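Local structure of Phthiocerol/phenolphthiocerol synthesis polyketide synthase type I PpsC (Mycobacterium tuberculosis, 5NJI) at residues A[44-49]-A[82-87]; A[193-198]-A[208-213]; A[279-284]-A[298-303]. The protein works as a modular polyketide synthase in phthiocerol and phenolphthiocerol synthesis, and its dehydratase domain probably removes water from beta-hydroxyacyl intermediates. The protein carries 1 engineered substitution. All coordinates share one frame; numbering follows the deposited sequence.

The three contacts sample distant parts of a dehydratase domain whose antiparallel strands and helices are consistent with the double hot-dog fold of its family. Contact 1 comes first along the chain and joins strand 44-50 to the end of helix 70-84. Contacts 2 and 3 follow in series, each tying a beta hairpin together: 194-200 with 205-209, then 281-289 with 292-300. Their centres are 10 Å apart, and strands 205-209 and 281-289 are neighbours, joined by Val209 to Val280 backbone bonding. The centre of contact 1 lies 29 Å from that of contact 3 and 32 Å from that of contact 2, across the chain's centre from the latter, consistent with its lying in the other half of the domain.

Contact 1: residues A[44-49]-A[82-87]; sequences RVWESE and TDTFAV
Asp83, in the last turn of helix 70-84, offers one carboxylate oxygen to two side chains of strand 44-50. The indole NE1 of Trp46 donates to Asp83 OD2 at 2.8 Å. In the salt bridge, NH2 of Arg44 stands 2.9 Å from Asp83 OD2, exactly in the guanidinium plane, and its N-H points well at the oxygen (162°). Arg44 NE adds a weak, longer bond to the same OD2. The NH2 and NE1 donors arrive from opposite faces of the carboxylate plane, the indole on the anti side and 31° out of that plane, so OD2 is clasped between them.

Arg44 and Trp46 can converge because both rise from one side of the strand. With CG anti to its backbone N (chi1 -164°) and an extended chain, Arg44 passes over the indole, its CG 3.4 Å above the ring plane near the rim.

Packing is tight at the buried ring, where Trp46 CH2 comes edge-on to within 3.3 Å of Thr84 OG1, a hydroxyl already bonded to Ala80 O. Arg44 CD meets that OG1 from another direction, and Leu116 of strand 110-118 touches both Trp46 and Thr84. The other side is looser: Asp83 is exposed to solvent, and Arg44, which reaches out to it, is partly so.

The chemistry implies that the N-H of a buried tryptophan is satisfied by a carboxylate at the surface, whose charge the arginine would largely balance; this probably favours the ionised acid and fixes the helix end against the strand.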
ATOM      1  N   ARG A  44       5.225  21.050   8.113  1.00 17.11           N
ATOM      2  CA  ARG A  44       6.277  20.592   7.223  1.00 16.52           C
ATOM      3  C   ARG A  44       5.652  20.296   5.873  1.00 15.41           C
ATOM      4  O   ARG A  44       4.515  19.816   5.801  1.00 16.35           O
ATOM      5  CB  ARG A  44       7.002  19.370   7.779  1.00 19.68           C
ATOM      6  CG  ARG A  44       8.330  19.101   7.078  1.00 23.63           C
ATOM      7  CD  ARG A  44       9.292  18.329   7.979  1.00 27.52           C
ATOM      8  NE  ARG A  44      10.458  17.869   7.236  1.00 26.57           N
ATOM      9  CZ  ARG A  44      11.505  18.634   6.939  1.00 33.37           C
ATOM     10  NH1 ARG A  44      11.540  19.903   7.327  1.00 29.91           N
ATOM     11  NH2 ARG A  44      12.520  18.129   6.248  1.00 27.12           N
ATOM     12  N   VAL A  45       6.383  20.638   4.807  1.00 15.27           N
ATOM     13  CA  VAL A  45       5.885  20.573   3.435  1.00 13.91           C
ATOM     14  C   VAL A  45       6.951  19.911   2.571  1.00 15.86           C
ATOM     15  O   VAL A  45       8.127  20.281   2.643  1.00 18.34           O
ATOM     16  CB  VAL A  45       5.567  21.970   2.857  1.00 14.85           C
ATOM     17  CG1 VAL A  45       4.913  21.821   1.486  1.00 18.31           C
ATOM     18  CG2 VAL A  45       4.675  22.783   3.783  1.00 17.74           C
ATOM     19  N   TRP A  46       6.539  18.960   1.733  1.00 15.04           N
ATOM     20  CA  TRP A  46       7.433  18.336   0.771  1.00 15.87           C
ATOM     21  C   TRP A  46       6.844  18.444  -0.627  1.00 17.15           C
ATOM     22  O   TRP A  46       5.621  18.472  -0.797  1.00 18.72           O
ATOM     23  CB  TRP A  46       7.640  16.837   1.061  1.00 17.84           C
ATOM     24  CG  TRP A  46       8.241  16.456   2.388  1.00 16.95           C
ATOM     25  CD1 TRP A  46       9.521  16.035   2.602  1.00 19.32           C
ATOM     26  CD2 TRP A  46       7.584  16.405   3.670  1.00 14.22           C
ATOM     27  NE1 TRP A  46       9.705  15.726   3.928  1.00 16.61           N
ATOM     28  CE2 TRP A  46       8.537  15.944   4.603  1.00 15.14           C
ATOM     29  CE3 TRP A  46       6.291  16.695   4.116  1.00 16.52           C
ATOM     30  CZ2 TRP A  46       8.235  15.765   5.954  1.00 17.99           C
ATOM     31  CZ3 TRP A  46       5.996  16.515   5.470  1.00 17.79           C
ATOM     32  CH2 TRP A  46       6.964  16.063   6.366  1.00 15.04           C
ATOM     33  N   GLU A  47       7.721  18.467  -1.627  1.00 16.79           N
ATOM     34  CA  GLU A  47       7.325  18.366  -3.025  1.00 18.75           C
ATOM     35  C   GLU A  47       8.167  17.315  -3.722  1.00 18.90           C
ATOM     36  O   GLU A  47       9.393  17.278  -3.568  1.00 18.93           O
ATOM     37  CB  GLU A  47       7.488  19.692  -3.780  1.00 21.71           C
ATOM     38  CG  GLU A  47       6.547  20.777  -3.319  1.00 27.12           C
ATOM     39  CD  GLU A  47       6.684  22.035  -4.177  1.00 32.60           C
ATOM     40  OE1 GLU A  47       7.452  21.992  -5.168  1.00 27.14           O
ATOM     41  OE2 GLU A  47       6.033  23.055  -3.861  1.00 29.85           O
ATOM     42  N   SER A  48       7.518  16.481  -4.521  1.00 17.99           N
ATOM     43  CA  SER A  48       8.243  15.507  -5.321  1.00 16.26           C
ATOM     44  C   SER A  48       7.750  15.601  -6.747  1.00 19.51           C
ATOM     45  O   SER A  48       6.576  15.867  -6.990  1.00 21.77           O
ATOM     46  CB  SER A  48       8.053  14.070  -4.831  1.00 20.48           C
ATOM     47  OG  SER A  48       6.696  13.676  -4.940  1.00 27.61           O
ATOM     48  N   GLU A  49       8.651  15.371  -7.691  1.00 21.63           N
ATOM     49  CA  GLU A  49       8.281  15.351  -9.096  1.00 21.27           C
ATOM     50  C   GLU A  49       8.039  13.900  -9.470  1.00 19.94           C
ATOM     51  O   GLU A  49       8.941  13.065  -9.351  1.00 24.27           O
ATOM     52  CB  GLU A  49       9.363  15.977  -9.972  1.00 32.80           C
ATOM     53  CG  GLU A  49       9.651  17.430  -9.626  1.00 39.55           C
ATOM     54  CD  GLU A  49      10.779  18.021 -10.452  1.00 63.27           C
ATOM     55  OE1 GLU A  49      10.749  17.879 -11.693  1.00 70.60           O
ATOM     56  OE2 GLU A  49      11.698  18.622  -9.857  1.00 71.65           O
ATOM     57  N   THR A  82       8.979  10.014   9.520  1.00 19.43           N
ATOM     58  CA  THR A  82      10.376   9.682   9.754  1.00 20.45           C
ATOM     59  C   THR A  82      11.306  10.840   9.409  1.00 22.71           C
ATOM     60  O   THR A  82      12.316  11.056  10.096  1.00 23.64           O
ATOM     61  CB  THR A  82      10.720   8.422   8.950  1.00 23.57           C
ATOM     62  OG1 THR A  82       9.927   7.341   9.436  1.00 24.78           O
ATOM     63  CG2 THR A  82      12.190   8.055   9.082  1.00 25.48           C
ATOM     64  N   ASP A  83      10.974  11.622   8.382  1.00 20.75           N
ATOM     65  CA  ASP A  83      11.805  12.765   8.041  1.00 23.81           C
ATOM     66  C   ASP A  83      11.618  13.918   9.008  1.00 31.56           C
ATOM     67  O   ASP A  83      12.492  14.787   9.091  1.00 37.30           O
ATOM     68  CB  ASP A  83      11.493  13.220   6.612  1.00 20.33           C
ATOM     69  CG  ASP A  83      12.437  14.295   6.118  1.00 27.02           C
ATOM     70  OD1 ASP A  83      13.675  14.087   6.179  1.00 26.14           O
ATOM     71  OD2 ASP A  83      11.938  15.348   5.655  1.00 26.66           O
ATOM     72  N   THR A  84      10.519  13.936   9.752  1.00 22.69           N
ATOM     73  CA  THR A  84      10.204  15.047  10.637  1.00 20.72           C
ATOM     74  C   THR A  84      10.712  14.825  12.054  1.00 23.27           C
ATOM     75  O   THR A  84      11.195  15.762  12.699  1.00 28.22           O
ATOM     76  CB  THR A  84       8.693  15.273  10.670  1.00 20.05           C
ATOM     77  OG1 THR A  84       8.201  15.474   9.334  1.00 20.28           O
ATOM     78  CG2 THR A  84       8.333  16.487  11.513  1.00 23.66           C
ATOM     79  N   PHE A  85      10.604  13.604  12.556  1.00 23.21           N
ATOM     80  CA  PHE A  85      10.912  13.305  13.945  1.00 22.99           C
ATOM     81  C   PHE A  85      12.074  12.331  14.019  1.00 30.06           C
ATOM     82  O   PHE A  85      12.127  11.348  13.273  1.00 40.22           O
ATOM     83  CB  PHE A  85       9.695  12.714  14.660  1.00 23.26           C
ATOM     84  CG  PHE A  85       8.452  13.543  14.522  1.00 23.35           C
ATOM     85  CD1 PHE A  85       8.353  14.778  15.145  1.00 24.34           C
ATOM     86  CD2 PHE A  85       7.377  13.109  13.751  1.00 26.66           C
ATOM     87  CE1 PHE A  85       7.219  15.540  15.033  1.00 28.79           C
ATOM     88  CE2 PHE A  85       6.234  13.881  13.633  1.00 24.90           C
ATOM     89  CZ  PHE A  85       6.157  15.101  14.268  1.00 24.42           C
ATOM     90  N   ALA A  86      12.995  12.607  14.931  1.00 31.72           N
ATOM     91  CA  ALA A  86      14.098  11.697  15.197  1.00 38.91           C
ATOM     92  C   ALA A  86      13.620  10.628  16.164  1.00 37.57           C
ATOM     93  O   ALA A  86      13.208  10.942  17.286  1.00 51.45           O
ATOM     94  CB  ALA A  86      15.288  12.452  15.780  1.00 40.83           C
ATOM     95  N   VAL A  87      13.647   9.373  15.729  1.00 35.13           N
ATOM     96  CA  VAL A  87      13.313   8.246  16.594  1.00 38.77           C
ATOM     97  C   VAL A  87      14.281   7.113  16.281  1.00 39.21           C
ATOM     98  O   VAL A  87      14.476   6.758  15.114  1.00 42.98           O
ATOM     99  CB  VAL A  87      11.851   7.787  16.429  1.00 37.93           C
ATOM    100  CG1 VAL A  87      11.546   6.632  17.383  1.00 42.88           C
ATOM    101  CG2 VAL A  87      10.896   8.934  16.701  1.00 48.98           C
TER

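Contact 2: residues A[193-198]-A[208-213]; sequences GIVGLA and QVRLPA
Gln208 O is gripped by two consecutive amides of the facing strand, Val195 N at 2.9 Å from Gln208 O and Gly196 N at a longer 3.3 Å. The first N-H is almost straight (167°) and meets the carbonyl nearly along the C=O axis, while the second approaches tilted from the carbonyl plane. Two residues set against one define a classic beta bulge, and the register between Ile194-Val209 and Gly196-Gln208 shifts by one accordingly. Gln208 N returns a bond to Gly196 O over 2.8 Å. At the other end of the hairpin pairing, Arg210 N lies 2.9 Å from Gly193 O, an oxygen that also receives a CA-H...O contact from Val209.

Ile194 and Val209 point to the same side of the sheet, with Ile194 CG1 4.2 Å from Val209 CG1; helix 226-234 packs there through Met228 and Ile231 on Val209 and Gln234 on Ile194. The side chain of Ile194 is about 8 Å from the bound dodecenoyl-CoA, which places this face probably near, but not against, the acyl-CoA. Val195 is exposed to solvent: its CG1 touches Arg210 CD at 3.5 Å, the two chains crossing at about a right angle. Val195 CG2 lies against the Gln208 carbonyl oxygen, with Gln208 CG somewhat farther. From there the Gln208 chain bends at chi2 (82°) and leads the amide away to bond Arg281 through OE1.

Chemically, the bulge satisfies two adjacent amides with one carbonyl, while Ile194 and Val209 give hydrocarbon to the helix-covered face, Gln208 turns its amide to the other, and exposed Val195 finds an apolar partner in the aliphatic part of Arg210.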
ATOM      1  N   GLY A 193       4.068 -10.230  -8.146  1.00 16.99           N
ATOM      2  CA  GLY A 193       4.808 -10.910  -7.106  1.00 17.44           C
ATOM      3  C   GLY A 193       4.153 -12.125  -6.494  1.00 18.79           C
ATOM      4  O   GLY A 193       4.787 -12.791  -5.682  1.00 18.38           O
ATOM      5  N   ILE A 194       2.924 -12.452  -6.855  1.00 17.51           N
ATOM      6  CA  ILE A 194       2.311 -13.674  -6.351  1.00 17.19           C
ATOM      7  C   ILE A 194       2.780 -14.830  -7.228  1.00 19.12           C
ATOM      8  O   ILE A 194       2.509 -14.862  -8.432  1.00 21.12           O
ATOM      9  CB  ILE A 194       0.784 -13.550  -6.322  1.00 16.34           C
ATOM     10  CG1 ILE A 194       0.403 -12.561  -5.208  1.00 21.73           C
ATOM     11  CG2 ILE A 194       0.147 -14.894  -6.060  1.00 18.14           C
ATOM     12  CD1 ILE A 194      -1.051 -12.312  -5.044  1.00 32.34           C
ATOM     13  N   VAL A 195       3.497 -15.776  -6.628  1.00 19.46           N
ATOM     14  CA  VAL A 195       4.068 -16.890  -7.378  1.00 19.31           C
ATOM     15  C   VAL A 195       3.523 -18.231  -6.933  1.00 21.10           C
ATOM     16  O   VAL A 195       3.787 -19.240  -7.604  1.00 23.71           O
ATOM     17  CB  VAL A 195       5.612 -16.889  -7.327  1.00 24.84           C
ATOM     18  CG1 VAL A 195       6.116 -15.664  -8.019  1.00 26.74           C
ATOM     19  CG2 VAL A 195       6.136 -16.956  -5.904  1.00 23.98           C
ATOM     20  N   GLY A 196       2.767 -18.273  -5.856  1.00 21.59           N
ATOM     21  CA  GLY A 196       2.009 -19.456  -5.493  1.00 19.56           C
ATOM     22  C   GLY A 196       0.779 -19.012  -4.746  1.00 19.70           C
ATOM     23  O   GLY A 196       0.788 -17.979  -4.073  1.00 20.78           O
ATOM     24  N   LEU A 197      -0.290 -19.790  -4.863  1.00 21.91           N
ATOM     25  CA  LEU A 197      -1.573 -19.319  -4.386  1.00 18.22           C
ATOM     26  C   LEU A 197      -2.431 -20.509  -3.992  1.00 22.14           C
ATOM     27  O   LEU A 197      -2.381 -21.550  -4.646  1.00 26.45           O
ATOM     28  CB  LEU A 197      -2.234 -18.467  -5.477  1.00 22.81           C
ATOM     29  CG  LEU A 197      -3.464 -17.632  -5.163  1.00 22.56           C
ATOM     30  CD1 LEU A 197      -3.198 -16.671  -4.004  1.00 21.53           C
ATOM     31  CD2 LEU A 197      -3.853 -16.867  -6.404  1.00 24.04           C
ATOM     32  N   ALA A 198      -3.191 -20.344  -2.909  1.00 24.02           N
ATOM     33  CA  ALA A 198      -4.148 -21.336  -2.435  1.00 26.38           C
ATOM     34  C   ALA A 198      -5.245 -20.603  -1.677  1.00 22.22           C
ATOM     35  O   ALA A 198      -5.076 -19.453  -1.268  1.00 23.91           O
ATOM     36  CB  ALA A 198      -3.476 -22.388  -1.550  1.00 29.20           C
ATOM     37  N   GLN A 208       2.343 -17.412  -1.754  1.00 20.69           N
ATOM     38  CA  GLN A 208       3.782 -17.268  -1.737  1.00 17.94           C
ATOM     39  C   GLN A 208       4.126 -16.047  -2.573  1.00 16.87           C
ATOM     40  O   GLN A 208       3.659 -15.944  -3.706  1.00 19.09           O
ATOM     41  CB  GLN A 208       4.451 -18.516  -2.323  1.00 23.81           C
ATOM     42  CG  GLN A 208       5.966 -18.573  -2.188  1.00 43.90           C
ATOM     43  CD  GLN A 208       6.412 -19.073  -0.829  1.00 51.17           C
ATOM     44  OE1 GLN A 208       5.684 -19.795  -0.152  1.00 55.00           O
ATOM     45  NE2 GLN A 208       7.614 -18.689  -0.423  1.00 57.84           N
ATOM     46  N   VAL A 209       4.940 -15.140  -2.026  1.00 15.93           N
ATOM     47  CA  VAL A 209       5.206 -13.859  -2.670  1.00 14.94           C
ATOM     48  C   VAL A 209       6.698 -13.618  -2.811  1.00 16.77           C
ATOM     49  O   VAL A 209       7.525 -14.156  -2.077  1.00 19.78           O
ATOM     50  CB  VAL A 209       4.532 -12.683  -1.926  1.00 16.79           C
ATOM     51  CG1 VAL A 209       3.019 -12.888  -1.914  1.00 15.55           C
ATOM     52  CG2 VAL A 209       5.091 -12.477  -0.528  1.00 17.50           C
ATOM     53  N   ARG A 210       7.038 -12.791  -3.798  1.00 19.50           N
ATOM     54  CA  ARG A 210       8.412 -12.407  -4.046  1.00 23.19           C
ATOM     55  C   ARG A 210       8.376 -11.010  -4.637  1.00 23.91           C
ATOM     56  O   ARG A 210       7.383 -10.610  -5.244  1.00 26.49           O
ATOM     57  CB  ARG A 210       9.108 -13.359  -5.014  1.00 25.50           C
ATOM     58  CG  ARG A 210       8.696 -13.122  -6.446  1.00 43.97           C
ATOM     59  CD  ARG A 210       9.237 -14.183  -7.373  1.00 46.19           C
ATOM     60  NE  ARG A 210      10.685 -14.095  -7.522  1.00 48.32           N
ATOM     61  CZ  ARG A 210      11.292 -13.276  -8.378  1.00 54.93           C
ATOM     62  NH1 ARG A 210      10.574 -12.469  -9.153  1.00 45.85           N
ATOM     63  NH2 ARG A 210      12.615 -13.256  -8.461  1.00 61.31           N
ATOM     64  N   LEU A 211       9.447 -10.267  -4.430  1.00 19.87           N
ATOM     65  CA  LEU A 211       9.550  -8.937  -4.984  1.00 16.66           C
ATOM     66  C   LEU A 211      10.251  -9.012  -6.334  1.00 16.12           C
ATOM     67  O   LEU A 211      11.419  -9.421  -6.381  1.00 18.44           O
ATOM     68  CB  LEU A 211      10.320  -8.044  -4.042  1.00 20.62           C
ATOM     69  CG  LEU A 211      10.364  -6.569  -4.405  1.00 20.82           C
ATOM     70  CD1 LEU A 211       8.941  -5.958  -4.362  1.00 20.87           C
ATOM     71  CD2 LEU A 211      11.281  -5.817  -3.471  1.00 26.06           C
ATOM     72  N   PRO A 212       9.582  -8.684  -7.444  1.00 15.43           N
ATOM     73  CA  PRO A 212      10.259  -8.761  -8.741  1.00 17.78           C
ATOM     74  C   PRO A 212      11.461  -7.836  -8.793  1.00 16.97           C
ATOM     75  O   PRO A 212      11.510  -6.798  -8.138  1.00 17.52           O
ATOM     76  CB  PRO A 212       9.174  -8.344  -9.739  1.00 19.24           C
ATOM     77  CG  PRO A 212       7.889  -8.671  -9.063  1.00 17.60           C
ATOM     78  CD  PRO A 212       8.150  -8.374  -7.609  1.00 16.35           C
ATOM     79  N   ALA A 213      12.452  -8.234  -9.599  1.00 17.81           N
ATOM     80  CA  ALA A 213      13.693  -7.474  -9.678  1.00 19.10           C
ATOM     81  C   ALA A 213      13.447  -6.036 -10.095  1.00 19.58           C
ATOM     82  O   ALA A 213      14.125  -5.122  -9.605  1.00 20.11           O
ATOM     83  CB  ALA A 213      14.659  -8.140 -10.658  1.00 20.80           C
TER

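Contact 3: residues A[279-284]-A[298-303]; sequences GVRAVG and VLTDAN
Strand segments 281-284 and 298-300 run antiparallel, their axes 4.8 Å apart at closest approach and 164° between directions, as the two arms of the hairpin 281-289/292-300. Paired backbone bonds link Val283 with Val298, and Thr300 N donates to Arg281 O. A classic beta bulge follows: Thr300 O accepts from both Val280 N at 2.9 Å and Arg281 N at 3.3 Å.

On the buried face, Leu299 swings its CG trans to the amide nitrogen (chi1 179°), which helps carry CD1 across to the other strand. There CD1 comes 3.4 Å from Arg281 O and lies beside the methyl of Ala282, while Leu299 CG rests 3.9 Å from Gly279 CA. Leu308 and Val209 of the flanking strands also touch Leu299. Val280 CG2 packs alongside the turn beyond the strand, 3.5 Å from Ala302 N. That turn is an Asx turn, Asp301 OD1 accepting from Asn303 N, and Asp301 is held further by Gln305 N and a salt bridge to Arg278.

On the opposite face, Arg281 sets CB near the Thr300 hydroxyl, then bends away twice toward Gln208 of strand 205-209. One ordered water bridges the strands here: it donates to Arg281 O and to Val298 O, and sits 2.9 Å from Thr300 OG1.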
ATOM      1  N   GLY A 279       9.409 -10.376   2.956  1.00 16.68           N
ATOM      2  CA  GLY A 279       8.213 -11.179   3.067  1.00 18.08           C
ATOM      3  C   GLY A 279       8.155 -12.247   1.997  1.00 19.54           C
ATOM      4  O   GLY A 279       8.458 -12.003   0.829  1.00 21.10           O
ATOM      5  N   VAL A 280       7.723 -13.443   2.402  1.00 18.80           N
ATOM      6  CA  VAL A 280       7.577 -14.573   1.492  1.00 21.01           C
ATOM      7  C   VAL A 280       6.190 -15.191   1.526  1.00 17.03           C
ATOM      8  O   VAL A 280       5.842 -15.951   0.606  1.00 18.09           O
ATOM      9  CB  VAL A 280       8.642 -15.661   1.768  1.00 23.99           C
ATOM     10  CG1 VAL A 280      10.021 -15.096   1.579  1.00 28.04           C
ATOM     11  CG2 VAL A 280       8.509 -16.216   3.157  1.00 25.19           C
ATOM     12  N   ARG A 281       5.367 -14.909   2.535  1.00 17.99           N
ATOM     13  CA  ARG A 281       4.034 -15.477   2.635  1.00 18.21           C
ATOM     14  C   ARG A 281       3.061 -14.376   3.014  1.00 18.85           C
ATOM     15  O   ARG A 281       3.333 -13.595   3.934  1.00 17.25           O
ATOM     16  CB  ARG A 281       3.955 -16.592   3.692  1.00 18.65           C
ATOM     17  CG  ARG A 281       4.891 -17.781   3.468  1.00 44.18           C
ATOM     18  CD  ARG A 281       4.490 -18.640   2.279  1.00 64.28           C
ATOM     19  NE  ARG A 281       3.123 -19.141   2.390  1.00 78.35           N
ATOM     20  CZ  ARG A 281       2.496 -19.830   1.441  1.00 74.37           C
ATOM     21  NH1 ARG A 281       3.110 -20.107   0.297  1.00 71.77           N
ATOM     22  NH2 ARG A 281       1.252 -20.244   1.634  1.00 65.46           N
ATOM     23  N   ALA A 282       1.937 -14.309   2.301  1.00 18.50           N
ATOM     24  CA  ALA A 282       0.862 -13.393   2.631  1.00 18.37           C
ATOM     25  C   ALA A 282      -0.425 -14.176   2.819  1.00 21.18           C
ATOM     26  O   ALA A 282      -0.718 -15.101   2.051  1.00 21.97           O
ATOM     27  CB  ALA A 282       0.690 -12.338   1.532  1.00 18.06           C
ATOM     28  N   VAL A 283      -1.182 -13.815   3.854  1.00 21.34           N
ATOM     29  CA  VAL A 283      -2.470 -14.428   4.148  1.00 21.46           C
ATOM     30  C   VAL A 283      -3.505 -13.305   4.201  1.00 20.15           C
ATOM     31  O   VAL A 283      -3.309 -12.312   4.911  1.00 22.55           O
ATOM     32  CB  VAL A 283      -2.432 -15.224   5.462  1.00 20.27           C
ATOM     33  CG1 VAL A 283      -3.769 -15.899   5.709  1.00 22.17           C
ATOM     34  CG2 VAL A 283      -1.305 -16.240   5.421  1.00 22.19           C
ATOM     35  N   GLY A 284      -4.563 -13.439   3.417  1.00 21.24           N
ATOM     36  CA  GLY A 284      -5.579 -12.403   3.320  1.00 20.11           C
ATOM     37  C   GLY A 284      -6.973 -12.966   3.488  1.00 17.30           C
ATOM     38  O   GLY A 284      -7.285 -14.046   2.982  1.00 20.91           O
ATOM     39  N   VAL A 298      -1.789 -10.270   6.383  1.00 16.11           N
ATOM     40  CA  VAL A 298      -0.556 -10.425   7.152  1.00 16.03           C
ATOM     41  C   VAL A 298       0.525 -10.956   6.227  1.00 16.24           C
ATOM     42  O   VAL A 298       0.311 -11.953   5.525  1.00 18.96           O
ATOM     43  CB  VAL A 298      -0.745 -11.386   8.340  1.00 17.73           C
ATOM     44  CG1 VAL A 298       0.563 -11.576   9.108  1.00 22.96           C
ATOM     45  CG2 VAL A 298      -1.851 -10.868   9.254  1.00 21.05           C
ATOM     46  N   LEU A 299       1.682 -10.298   6.238  1.00 16.63           N
ATOM     47  CA  LEU A 299       2.858 -10.712   5.490  1.00 12.54           C
ATOM     48  C   LEU A 299       3.934 -11.149   6.464  1.00 15.15           C
ATOM     49  O   LEU A 299       4.265 -10.404   7.392  1.00 17.83           O
ATOM     50  CB  LEU A 299       3.387  -9.555   4.635  1.00 14.28           C
ATOM     51  CG  LEU A 299       4.636  -9.786   3.800  1.00 15.02           C
ATOM     52  CD1 LEU A 299       4.307 -10.633   2.588  1.00 19.60           C
ATOM     53  CD2 LEU A 299       5.203  -8.425   3.373  1.00 21.19           C
ATOM     54  N   THR A 300       4.467 -12.360   6.260  1.00 17.05           N
ATOM     55  CA  THR A 300       5.486 -12.940   7.128  1.00 15.10           C
ATOM     56  C   THR A 300       6.764 -13.260   6.364  1.00 18.45           C
ATOM     57  O   THR A 300       6.745 -13.512   5.158  1.00 17.63           O
ATOM     58  CB  THR A 300       4.965 -14.233   7.759  1.00 18.33           C
ATOM     59  OG1 THR A 300       4.363 -15.033   6.743  1.00 21.17           O
ATOM     60  CG2 THR A 300       3.945 -13.927   8.821  1.00 20.57           C
ATOM     61  N   ASP A 301       7.876 -13.312   7.099  1.00 16.91           N
ATOM     62  CA  ASP A 301       9.138 -13.728   6.509  1.00 18.74           C
ATOM     63  C   ASP A 301       9.276 -15.251   6.560  1.00 20.11           C
ATOM     64  O   ASP A 301       8.359 -15.973   6.954  1.00 22.12           O
ATOM     65  CB  ASP A 301      10.322 -13.016   7.168  1.00 21.69           C
ATOM     66  CG  ASP A 301      10.574 -13.427   8.613  1.00 24.51           C
ATOM     67  OD1 ASP A 301      10.042 -14.458   9.104  1.00 22.82           O
ATOM     68  OD2 ASP A 301      11.374 -12.690   9.241  1.00 26.30           O
ATOM     69  N   ALA A 302      10.417 -15.739   6.069  1.00 22.69           N
ATOM     70  CA  ALA A 302      10.631 -17.174   5.932  1.00 25.41           C
ATOM     71  C   ALA A 302      10.652 -17.890   7.270  1.00 25.94           C
ATOM     72  O   ALA A 302      10.505 -19.115   7.289  1.00 29.88           O
ATOM     73  CB  ALA A 302      11.937 -17.444   5.183  1.00 26.56           C
ATOM     74  N   ASN A 303      10.834 -17.165   8.375  1.00 24.26           N
ATOM     75  CA  ASN A 303      10.794 -17.743   9.716  1.00 27.01           C
ATOM     76  C   ASN A 303       9.472 -17.485  10.428  1.00 25.77           C
ATOM     77  O   ASN A 303       9.391 -17.613  11.660  1.00 28.48           O
ATOM     78  CB  ASN A 303      11.953 -17.197  10.550  1.00 35.82           C
ATOM     79  CG  ASN A 303      13.290 -17.554   9.972  1.00 43.45           C
ATOM     80  OD1 ASN A 303      14.165 -16.701   9.807  1.00 52.31           O
ATOM     81  ND2 ASN A 303      13.460 -18.827   9.653  1.00 38.34           N
TER
HETATM   82  O   HOH W   1       1.588 -14.413   6.406  1.00 19.92           O